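Local coordinates for protein Baccell_00875 (Bacteroides cellulosilyticus DSM 14838, PDB 5NO8) that probably acts as a polysaccharide lyase that removes the L-rhamnose capping glucuronic acid in the side chains of complex arabinogalactan proteins, at residues Asp122-Tyr127 with Glu236-Ala241; Phe551-Tyr556 with Asp566-Gln571; Gly653-Ala658 with Asn678-Ala683. One frame throughout, in Å; residues are numbered along the deposited sequence.

Interaction 1: residues Asp122-Tyr127 with Glu236-Ala241; sequences DLVEEY and EWHVFA
Two neighbouring central strands of an eight-stranded antiparallel sheet meet here, Leu123 and Glu125 forming hydrogen-bonded pairs with Val239 and Trp237. The short segments run at 164° to each other, axes 4.6 Å apart. Val239 N gives the tightest backbone bond, 2.7 Å to Leu123 O. On the face that carries Val124 and His238, the methyl CG2 of Val124 sits over the centre of the imidazole of His238, 3.6 Å from the centroid and 11° off the ring normal, a CH-pi contact. On the other face Trp237 points its indole N-H at Glu125, with NE1 to OE1 2.8 Å; Glu125 OE1 accepts through its anti lone pair and lies slightly tilted from the indole plane. Trp237 chi1 of 55° sets CG between its backbone N and carbonyl carbon, the indole alongside Glu125. Tyr127 OH also donates to Glu125 OE1, at 2.8 Å from above the carboxylate plane, while its ring turns an edge to the Trp237 face, offset, its centroid 5.2 Å from that of the six-membered ring. Trp72 NE1 also bonds Glu125 OE1, and Arg116 pairs with OE2. So many donors fix this buried carboxylate's rotation and would be expected to stabilise its negative charge.

Interaction 2: residues Phe551-Tyr556 with Asp566-Gln571; sequences FLAQLY and DEVKRQ
Apolar contact carries the meeting of Leu552 and Ala553 with Val568 and Glu567. CG2 of Val568 does the touching on one side: it reaches Leu552 CB at 3.6 Å and, at the same distance, the backbone N of Ala553, with the methyl of Ala553 a little farther off. It thus rests between two consecutive residues of the facing helix. Leu552 answers with its own branch CD1, which lies 3.5 Å from Glu567 CG and crosses the aliphatic part of that side chain at a slant. The Leu552 and Val568 CA atoms are 6.4 Å apart, a near approach for segments whose axes are separated by 9.2 Å.

No hydrogen bond crosses between the two segments; those to the Glu567 carboxylate come from its own helix. The chain of Glu567 leaves with CG anti to the backbone N (chi1 -171°) and then bends at chi2, which presents its methylenes to Leu552 while the carboxylate leads away. Arg570 grips OE1 side-on with NE and NH2, the salt bridge from NH2 to Glu567 OE1 being 2.8 Å, and both nitrogens come from the same face of the carboxylate plane. Gln571 NE2 takes the anti lone pair of Glu567 OE2 at 2.8 Å in a nearly straight bond (175°). Tyr533 occupies Gln571 OE1, so the amide is held at both ends.

Tyr625 of helix 615-629 and Ile549 also touch Val568. With segments at 151° and a short connection, 542-559 and 562-576 form an antiparallel helical hairpin within the helical domain.

Interaction 3: residues Gly653-Ala658 with Asn678-Ala683; sequences GKASCA and NDQDWA
Residues 653-658 run as a loop, extended at 654-656 and turning at Cys657, past a type I beta turn from Asp679 to Trp682, with Cys657 and Gln680 CA atoms 5.0 Å apart and the turn leading into helix 682-692. The turn is closed by a weak bond from Trp682 N to Asp679 O, and Ala683 N bonds Gln680 O at 2.9 Å.

Gln680 carries most of the contact. Its CG stands between the backbone N and the carbonyl carbon (chi1 71°), which lays CB-CG along 655-657, and the bend at chi2 (-60°) then turns CD across it. In that pose Gln680 CG lies 3.2 Å from Ser656 O, and the amide group spans from the methyl of Ala655 to the backbone of Cys657. Arg345 of helix 338-352 touches both Ala655 and Gln680 and lies beside this meeting.

Through its methylene, Cys657 meets Asn678, just before the turn, and Asp679, its first residue: CB is 3.8 Å from Asn678 CB and 3.9 Å from Asp679 OD1. A water joins the same two segments, 3.0 Å from Cys657 O and 2.9 Å from Asp679 OD1, with other acceptors also in its reach. Asp679 holds a second partner in Tyr613 through OD2, and Asn678 is fixed through OD1 by Arg395 and through ND2 by the carbonyls of Phe600 and Asp388. Ser656 turns its CB away from the turn, and its OG is bonded to Asp674 O.

The carbonyl of Ser656 meets carbon atoms of Gln680, whereas the side chains around it are bonded to several other parts of the fold. The arrangement is that of a loop leading into strand 659-660 packed on the turn that joins strand 672-677 to the C-terminal helix 682-692, in a buried part of the helical domain.

How the interactions relate
The three contacts follow one another along the chain and none touches another. Interaction 1 belongs to the N-terminal beta-rich part, whereas interactions 2 and 3 lie in the helix-rich C-terminal part. The centre of interaction 1 is about 39 Å from that of interaction 2 and about 40 Å from that of interaction 3, with which it lies on opposite sides of the chain's centre. Interactions 2 and 3 are nearer neighbours, their centres about 28 Å and their nearest atoms about 11 Å apart. Interaction 3 is also the most central, about 15 Å from the chain's centre. None of the three includes a bound ligand, and their part in catalysis is not established.

Interaction 1: residues Asp122-Tyr127 with Glu236-Ala241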
loop_
_atom_site.group_PDB
_atom_site.type_symbol
_atom_site.label_atom_id
_atom_site.label_comp_id
_atom_site.label_asym_id
_atom_site.label_seq_id
_atom_site.Cartn_x
_atom_site.Cartn_y
_atom_site.Cartn_z
ATOM N N ASP A 122 26.725 10.907 -8.311
ATOM C CA ASP A 122 25.287 11.136 -8.318
ATOM C C ASP A 122 24.872 11.868 -9.588
ATOM O O ASP A 122 25.578 12.773 -10.054
ATOM C CB ASP A 122 24.897 11.922 -7.093
ATOM C CG ASP A 122 25.244 11.168 -5.781
ATOM O OD1 ASP A 122 25.672 9.969 -5.791
ATOM O OD2 ASP A 122 25.069 11.774 -4.735
ATOM N N LEU A 123 23.730 11.469 -10.128
ATOM C CA LEU A 123 23.163 12.136 -11.285
ATOM C C LEU A 123 22.390 13.352 -10.767
ATOM O O LEU A 123 21.487 13.201 -9.941
ATOM C CB LEU A 123 22.222 11.216 -12.034
ATOM C CG LEU A 123 21.272 11.831 -13.069
ATOM C CD1 LEU A 123 22.003 12.526 -14.212
ATOM C CD2 LEU A 123 20.265 10.786 -13.531
ATOM N N VAL A 124 22.744 14.534 -11.254
ATOM C CA VAL A 124 22.030 15.749 -10.945
ATOM C C VAL A 124 21.357 16.184 -12.241
ATOM O O VAL A 124 22.017 16.325 -13.255
ATOM C CB VAL A 124 22.969 16.825 -10.392
ATOM C CG1 VAL A 124 22.184 18.071 -10.044
ATOM C CG2 VAL A 124 23.734 16.295 -9.161
ATOM N N GLU A 125 20.039 16.321 -12.217
ATOM C CA GLU A 125 19.280 16.805 -13.359
ATOM C C GLU A 125 18.587 18.090 -13.013
ATOM O O GLU A 125 17.939 18.170 -11.969
ATOM C CB GLU A 125 18.203 15.805 -13.740
ATOM C CG GLU A 125 18.698 14.420 -14.030
ATOM C CD GLU A 125 17.677 13.674 -14.867
ATOM O OE1 GLU A 125 16.554 13.422 -14.345
ATOM O OE2 GLU A 125 17.940 13.411 -16.074
ATOM N N GLU A 126 18.716 19.081 -13.890
ATOM C CA GLU A 126 18.049 20.367 -13.730
ATOM C C GLU A 126 17.106 20.528 -14.922
ATOM O O GLU A 126 17.553 20.442 -16.065
ATOM C CB GLU A 126 19.101 21.460 -13.681
ATOM C CG GLU A 126 18.609 22.866 -13.411
ATOM C CD GLU A 126 19.726 23.900 -13.596
ATOM O OE1 GLU A 126 20.890 23.660 -13.185
ATOM O OE2 GLU A 126 19.432 24.945 -14.190
ATOM N N TYR A 127 15.816 20.707 -14.641
ATOM C CA TYR A 127 14.773 20.956 -15.640
ATOM C C TYR A 127 14.379 22.425 -15.503
ATOM O O TYR A 127 14.101 22.895 -14.389
ATOM C CB TYR A 127 13.528 20.096 -15.395
ATOM C CG TYR A 127 13.754 18.622 -15.494
ATOM C CD1 TYR A 127 14.388 17.935 -14.471
ATOM C CD2 TYR A 127 13.318 17.895 -16.591
ATOM C CE1 TYR A 127 14.609 16.573 -14.552
ATOM C CE2 TYR A 127 13.529 16.540 -16.676
ATOM C CZ TYR A 127 14.200 15.879 -15.662
ATOM O OH TYR A 127 14.429 14.513 -15.737
ATOM N N GLU A 236 15.109 20.618 -9.794
ATOM C CA GLU A 236 16.354 19.905 -9.784
ATOM C C GLU A 236 16.225 18.710 -8.840
ATOM O O GLU A 236 15.632 18.813 -7.769
ATOM C CB GLU A 236 17.475 20.838 -9.328
ATOM C CG GLU A 236 18.847 20.197 -9.275
ATOM C CD GLU A 236 19.886 21.087 -8.605
ATOM O OE1 GLU A 236 20.741 21.612 -9.343
ATOM O OE2 GLU A 236 19.842 21.279 -7.360
ATOM N N TRP A 237 16.805 17.590 -9.215
ATOM C CA TRP A 237 16.916 16.504 -8.272
ATOM C C TRP A 237 18.236 15.781 -8.426
ATOM O O TRP A 237 18.901 15.933 -9.452
ATOM C CB TRP A 237 15.743 15.552 -8.390
ATOM C CG TRP A 237 15.453 14.946 -9.768
ATOM C CD1 TRP A 237 16.335 14.390 -10.645
ATOM C CD2 TRP A 237 14.163 14.802 -10.367
ATOM N NE1 TRP A 237 15.688 13.936 -11.753
ATOM C CE2 TRP A 237 14.348 14.170 -11.610
ATOM C CE3 TRP A 237 12.871 15.116 -9.960
ATOM C CZ2 TRP A 237 13.284 13.851 -12.451
ATOM C CZ3 TRP A 237 11.808 14.812 -10.814
ATOM C CH2 TRP A 237 12.030 14.201 -12.036
ATOM N N HIS A 238 18.588 15.023 -7.385
ATOM C CA HIS A 238 19.765 14.167 -7.364
ATOM C C HIS A 238 19.285 12.725 -7.323
ATOM O O HIS A 238 18.420 12.413 -6.501
ATOM C CB HIS A 238 20.545 14.395 -6.105
ATOM C CG HIS A 238 21.280 15.684 -6.067
ATOM N ND1 HIS A 238 22.589 15.762 -5.655
ATOM C CD2 HIS A 238 20.909 16.943 -6.390
ATOM C CE1 HIS A 238 22.995 17.022 -5.711
ATOM N NE2 HIS A 238 21.988 17.763 -6.136
ATOM N N VAL A 239 19.840 11.882 -8.199
ATOM C CA VAL A 239 19.596 10.451 -8.243
ATOM C C VAL A 239 20.879 9.738 -7.860
ATOM O O VAL A 239 21.947 10.065 -8.365
ATOM C CB VAL A 239 19.111 10.019 -9.628
ATOM C CG1 VAL A 239 18.917 8.513 -9.675
ATOM C CG2 VAL A 239 17.823 10.744 -9.968
ATOM N N PHE A 240 20.798 8.822 -6.900
ATOM C CA PHE A 240 22.025 8.320 -6.257
ATOM C C PHE A 240 21.807 6.949 -5.634
ATOM O O PHE A 240 20.702 6.579 -5.253
ATOM C CB PHE A 240 22.493 9.270 -5.146
ATOM C CG PHE A 240 21.436 9.537 -4.105
ATOM C CD1 PHE A 240 20.518 10.582 -4.290
ATOM C CD2 PHE A 240 21.333 8.758 -2.958
ATOM C CE1 PHE A 240 19.536 10.836 -3.351
ATOM C CE2 PHE A 240 20.331 9.007 -2.014
ATOM C CZ PHE A 240 19.436 10.047 -2.209
ATOM N N ALA A 241 22.906 6.222 -5.515
ATOM C CA ALA A 241 22.914 4.935 -4.867
ATOM C C ALA A 241 22.927 5.135 -3.362
ATOM O O ALA A 241 23.507 6.082 -2.857
ATOM C CB ALA A 241 24.167 4.168 -5.283
HETATM O O HOH W 1 25.639 7.675 -3.393
#

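Interaction 2: residues Phe551-Tyr556 with Asp566-Gln571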
loop_
_atom_site.group_PDB
_atom_site.type_symbol
_atom_site.label_atom_id
_atom_site.label_comp_id
_atom_site.label_asym_id
_atom_site.label_seq_id
_atom_site.Cartn_x
_atom_site.Cartn_y
_atom_site.Cartn_z
ATOM N N PHE A 551 2.502 -17.034 9.052
ATOM C CA PHE A 551 2.406 -18.465 9.338
ATOM C C PHE A 551 3.591 -18.993 10.139
ATOM O O PHE A 551 3.414 -19.656 11.185
ATOM C CB PHE A 551 2.290 -19.247 8.043
ATOM C CG PHE A 551 2.217 -20.721 8.264
ATOM C CD1 PHE A 551 1.011 -21.319 8.465
ATOM C CD2 PHE A 551 3.381 -21.480 8.321
ATOM C CE1 PHE A 551 0.919 -22.681 8.701
ATOM C CE2 PHE A 551 3.312 -22.834 8.552
ATOM C CZ PHE A 551 2.086 -23.434 8.738
ATOM N N LEU A 552 4.796 -18.721 9.652
ATOM C CA LEU A 552 6.002 -19.208 10.306
ATOM C C LEU A 552 6.186 -18.694 11.728
ATOM O O LEU A 552 6.640 -19.440 12.603
ATOM C CB LEU A 552 7.247 -18.907 9.484
ATOM C CG LEU A 552 7.395 -19.637 8.138
ATOM C CD1 LEU A 552 8.474 -18.939 7.345
ATOM C CD2 LEU A 552 7.750 -21.108 8.304
ATOM N N ALA A 553 5.857 -17.426 11.971
ATOM C CA ALA A 553 6.002 -16.864 13.305
ATOM C C ALA A 553 5.047 -17.543 14.299
ATOM O O ALA A 553 5.429 -17.842 15.438
ATOM C CB ALA A 553 5.782 -15.365 13.288
ATOM N N GLN A 554 3.818 -17.762 13.863
ATOM C CA GLN A 554 2.846 -18.521 14.656
ATOM C C GLN A 554 3.321 -19.962 14.878
ATOM O O GLN A 554 3.186 -20.502 15.983
ATOM C CB GLN A 554 1.487 -18.556 13.999
ATOM C CG GLN A 554 0.740 -17.236 13.985
ATOM C CD GLN A 554 -0.551 -17.361 13.236
ATOM O OE1 GLN A 554 -0.641 -16.993 12.056
ATOM N NE2 GLN A 554 -1.546 -17.925 13.874
ATOM N N LEU A 555 3.867 -20.587 13.838
ATOM C CA LEU A 555 4.377 -21.958 13.983
ATOM C C LEU A 555 5.530 -21.994 14.984
ATOM O O LEU A 555 5.589 -22.899 15.816
ATOM C CB LEU A 555 4.785 -22.545 12.631
ATOM C CG LEU A 555 5.124 -24.049 12.617
ATOM C CD1 LEU A 555 3.954 -24.848 13.178
ATOM C CD2 LEU A 555 5.425 -24.529 11.196
ATOM N N TYR A 556 6.396 -20.986 14.974
ATOM C CA TYR A 556 7.414 -20.873 16.002
ATOM C C TYR A 556 6.808 -20.752 17.409
ATOM O O TYR A 556 7.285 -21.398 18.350
ATOM C CB TYR A 556 8.357 -19.692 15.762
ATOM C CG TYR A 556 9.323 -19.507 16.897
ATOM C CD1 TYR A 556 10.400 -20.384 17.063
ATOM C CD2 TYR A 556 9.136 -18.508 17.853
ATOM C CE1 TYR A 556 11.280 -20.237 18.114
ATOM C CE2 TYR A 556 10.006 -18.377 18.921
ATOM C CZ TYR A 556 11.071 -19.248 19.037
ATOM O OH TYR A 556 11.945 -19.102 20.068
ATOM N N ASP A 566 14.250 -18.650 12.321
ATOM C CA ASP A 566 15.372 -18.241 11.456
ATOM C C ASP A 566 14.871 -17.871 10.043
ATOM O O ASP A 566 15.342 -16.905 9.458
ATOM C CB ASP A 566 16.485 -19.314 11.411
ATOM C CG ASP A 566 17.290 -19.414 12.735
ATOM O OD1 ASP A 566 17.196 -18.527 13.631
ATOM O OD2 ASP A 566 18.058 -20.386 12.869
ATOM N N GLU A 567 13.878 -18.588 9.540
ATOM C CA GLU A 567 13.263 -18.243 8.252
ATOM C C GLU A 567 12.489 -16.903 8.309
ATOM O O GLU A 567 12.606 -16.076 7.400
ATOM C CB GLU A 567 12.364 -19.357 7.755
ATOM C CG GLU A 567 11.865 -19.159 6.322
ATOM C CD GLU A 567 12.979 -19.049 5.289
ATOM O OE1 GLU A 567 14.025 -19.696 5.488
ATOM O OE2 GLU A 567 12.801 -18.342 4.269
ATOM N N VAL A 568 11.743 -16.697 9.392
ATOM C CA VAL A 568 11.096 -15.396 9.664
ATOM C C VAL A 568 12.118 -14.274 9.564
ATOM O O VAL A 568 11.894 -13.310 8.831
ATOM C CB VAL A 568 10.406 -15.364 11.060
ATOM C CG1 VAL A 568 10.008 -13.942 11.473
ATOM C CG2 VAL A 568 9.203 -16.283 11.085
ATOM N N LYS A 569 13.225 -14.407 10.289
ATOM C CA LYS A 569 14.274 -13.391 10.311
ATOM C C LYS A 569 14.920 -13.174 8.953
ATOM O O LYS A 569 15.240 -12.040 8.611
ATOM C CB LYS A 569 15.349 -13.709 11.356
ATOM C CG LYS A 569 14.883 -13.427 12.762
ATOM C CD LYS A 569 15.949 -13.788 13.772
ATOM C CE LYS A 569 15.461 -13.530 15.182
ATOM N NZ LYS A 569 16.192 -14.385 16.145
ATOM N N ARG A 570 15.087 -14.245 8.177
ATOM C CA ARG A 570 15.587 -14.122 6.801
ATOM C C ARG A 570 14.614 -13.338 5.903
ATOM O O ARG A 570 15.054 -12.568 5.055
ATOM C CB ARG A 570 15.882 -15.500 6.154
ATOM C CG ARG A 570 17.248 -16.071 6.531
ATOM C CD ARG A 570 17.619 -17.291 5.666
ATOM N NE ARG A 570 16.776 -18.446 5.977
ATOM C CZ ARG A 570 16.967 -19.292 6.999
ATOM N NH1 ARG A 570 18.000 -19.148 7.832
ATOM N NH2 ARG A 570 16.114 -20.296 7.184
ATOM N N GLN A 571 13.316 -13.557 6.083
ATOM C CA GLN A 571 12.304 -12.959 5.213
ATOM C C GLN A 571 11.865 -11.552 5.633
ATOM O O GLN A 571 11.323 -10.819 4.800
ATOM C CB GLN A 571 11.103 -13.872 5.072
ATOM C CG GLN A 571 11.422 -15.170 4.320
ATOM C CD GLN A 571 10.196 -15.918 3.840
ATOM O OE1 GLN A 571 9.142 -15.320 3.592
ATOM N NE2 GLN A 571 10.321 -17.249 3.696
#

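Interaction 3: residues Gly653-Ala658 with Asn678-Ala683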
loop_
_atom_site.group_PDB
_atom_site.type_symbol
_atom_site.label_atom_id
_atom_site.label_comp_id
_atom_site.label_asym_id
_atom_site.label_seq_id
_atom_site.Cartn_x
_atom_site.Cartn_y
_atom_site.Cartn_z
ATOM N N GLY A 653 -20.191 4.774 10.348
ATOM C CA GLY A 653 -20.139 3.331 10.294
ATOM C C GLY A 653 -19.879 2.760 8.920
ATOM O O GLY A 653 -19.696 1.566 8.805
ATOM N N LYS A 654 -19.896 3.601 7.881
ATOM C CA LYS A 654 -19.598 3.142 6.517
ATOM C C LYS A 654 -18.096 2.847 6.418
ATOM O O LYS A 654 -17.292 3.270 7.267
ATOM C CB LYS A 654 -20.021 4.186 5.485
ATOM C CG LYS A 654 -21.525 4.261 5.309
ATOM C CD LYS A 654 -21.937 5.394 4.362
ATOM C CE LYS A 654 -23.417 5.320 3.992
ATOM N NZ LYS A 654 -23.779 6.359 2.992
ATOM N N ALA A 655 -17.712 2.118 5.374
ATOM C CA ALA A 655 -16.330 1.789 5.162
ATOM C C ALA A 655 -16.043 1.747 3.659
ATOM O O ALA A 655 -16.973 1.662 2.849
ATOM C CB ALA A 655 -15.989 0.464 5.789
ATOM N N SER A 656 -14.766 1.786 3.333
ATOM C CA SER A 656 -14.331 1.731 1.928
ATOM C C SER A 656 -13.328 0.606 1.685
ATOM O O SER A 656 -12.407 0.408 2.468
ATOM C CB SER A 656 -13.715 3.072 1.526
ATOM O OG SER A 656 -13.138 2.974 0.230
ATOM N N CYS A 657 -13.463 -0.055 0.531
ATOM C CA CYS A 657 -12.565 -1.148 0.163
ATOM C C CYS A 657 -11.178 -0.721 -0.298
ATOM O O CYS A 657 -10.295 -1.567 -0.348
ATOM C CB CYS A 657 -13.212 -2.062 -0.890
ATOM S SG CYS A 657 -13.427 -1.309 -2.491
ATOM N N ALA A 658 -10.975 0.564 -0.614
ATOM C CA ALA A 658 -9.657 1.052 -1.052
ATOM C C ALA A 658 -9.630 2.573 -1.187
ATOM O O ALA A 658 -10.613 3.164 -1.612
ATOM C CB ALA A 658 -9.309 0.449 -2.415
ATOM N N ASN A 678 -16.500 -3.621 0.784
ATOM C CA ASN A 678 -16.377 -4.959 0.290
ATOM C C ASN A 678 -15.670 -5.800 1.338
ATOM O O ASN A 678 -16.336 -6.386 2.201
ATOM C CB ASN A 678 -15.712 -4.908 -1.115
ATOM C CG ASN A 678 -15.679 -6.252 -1.785
ATOM O OD1 ASN A 678 -15.612 -7.258 -1.099
ATOM N ND2 ASN A 678 -15.725 -6.287 -3.143
ATOM N N ASP A 679 -14.343 -5.837 1.320
ATOM C CA ASP A 679 -13.554 -6.770 2.106
ATOM C C ASP A 679 -12.646 -6.148 3.196
ATOM O O ASP A 679 -11.924 -6.853 3.890
ATOM C CB ASP A 679 -12.726 -7.695 1.150
ATOM C CG ASP A 679 -11.993 -6.952 0.016
ATOM O OD1 ASP A 679 -12.342 -5.796 -0.374
ATOM O OD2 ASP A 679 -11.012 -7.564 -0.501
ATOM N N GLN A 680 -12.699 -4.827 3.336
ATOM C CA GLN A 680 -11.793 -4.067 4.199
ATOM C C GLN A 680 -11.933 -4.332 5.688
ATOM O O GLN A 680 -11.058 -3.918 6.438
ATOM C CB GLN A 680 -11.917 -2.537 3.971
ATOM C CG GLN A 680 -13.217 -1.909 4.485
ATOM C CD GLN A 680 -14.454 -2.490 3.849
ATOM O OE1 GLN A 680 -15.443 -2.923 4.538
ATOM N NE2 GLN A 680 -14.442 -2.508 2.541
ATOM N N ASP A 681 -12.975 -5.026 6.118
ATOM C CA ASP A 681 -13.158 -5.236 7.560
ATOM C C ASP A 681 -12.081 -6.126 8.167
ATOM O O ASP A 681 -11.838 -6.073 9.368
ATOM C CB ASP A 681 -14.577 -5.680 7.849
ATOM C CG ASP A 681 -15.563 -4.588 7.508
ATOM O OD1 ASP A 681 -15.357 -3.440 7.974
ATOM O OD2 ASP A 681 -16.504 -4.820 6.734
ATOM N N TRP A 682 -11.357 -6.888 7.336
ATOM C CA TRP A 682 -10.112 -7.500 7.796
ATOM C C TRP A 682 -9.115 -6.535 8.461
ATOM O O TRP A 682 -8.341 -6.932 9.321
ATOM C CB TRP A 682 -9.386 -8.253 6.647
ATOM C CG TRP A 682 -10.087 -9.478 6.206
ATOM C CD1 TRP A 682 -10.783 -9.648 5.060
ATOM C CD2 TRP A 682 -10.166 -10.724 6.915
ATOM N NE1 TRP A 682 -11.294 -10.926 4.992
ATOM C CE2 TRP A 682 -10.944 -11.602 6.127
ATOM C CE3 TRP A 682 -9.692 -11.164 8.151
ATOM C CZ2 TRP A 682 -11.247 -12.918 6.536
ATOM C CZ3 TRP A 682 -10.000 -12.480 8.566
ATOM C CH2 TRP A 682 -10.754 -13.338 7.732
ATOM N N ALA A 683 -9.097 -5.263 8.053
ATOM C CA ALA A 683 -8.194 -4.338 8.716
ATOM C C ALA A 683 -8.507 -4.235 10.206
ATOM O O ALA A 683 -7.590 -4.113 11.006
ATOM C CB ALA A 683 -8.209 -2.974 8.046
HETATM O O HOH W 2 -10.283 -4.243 -1.613
#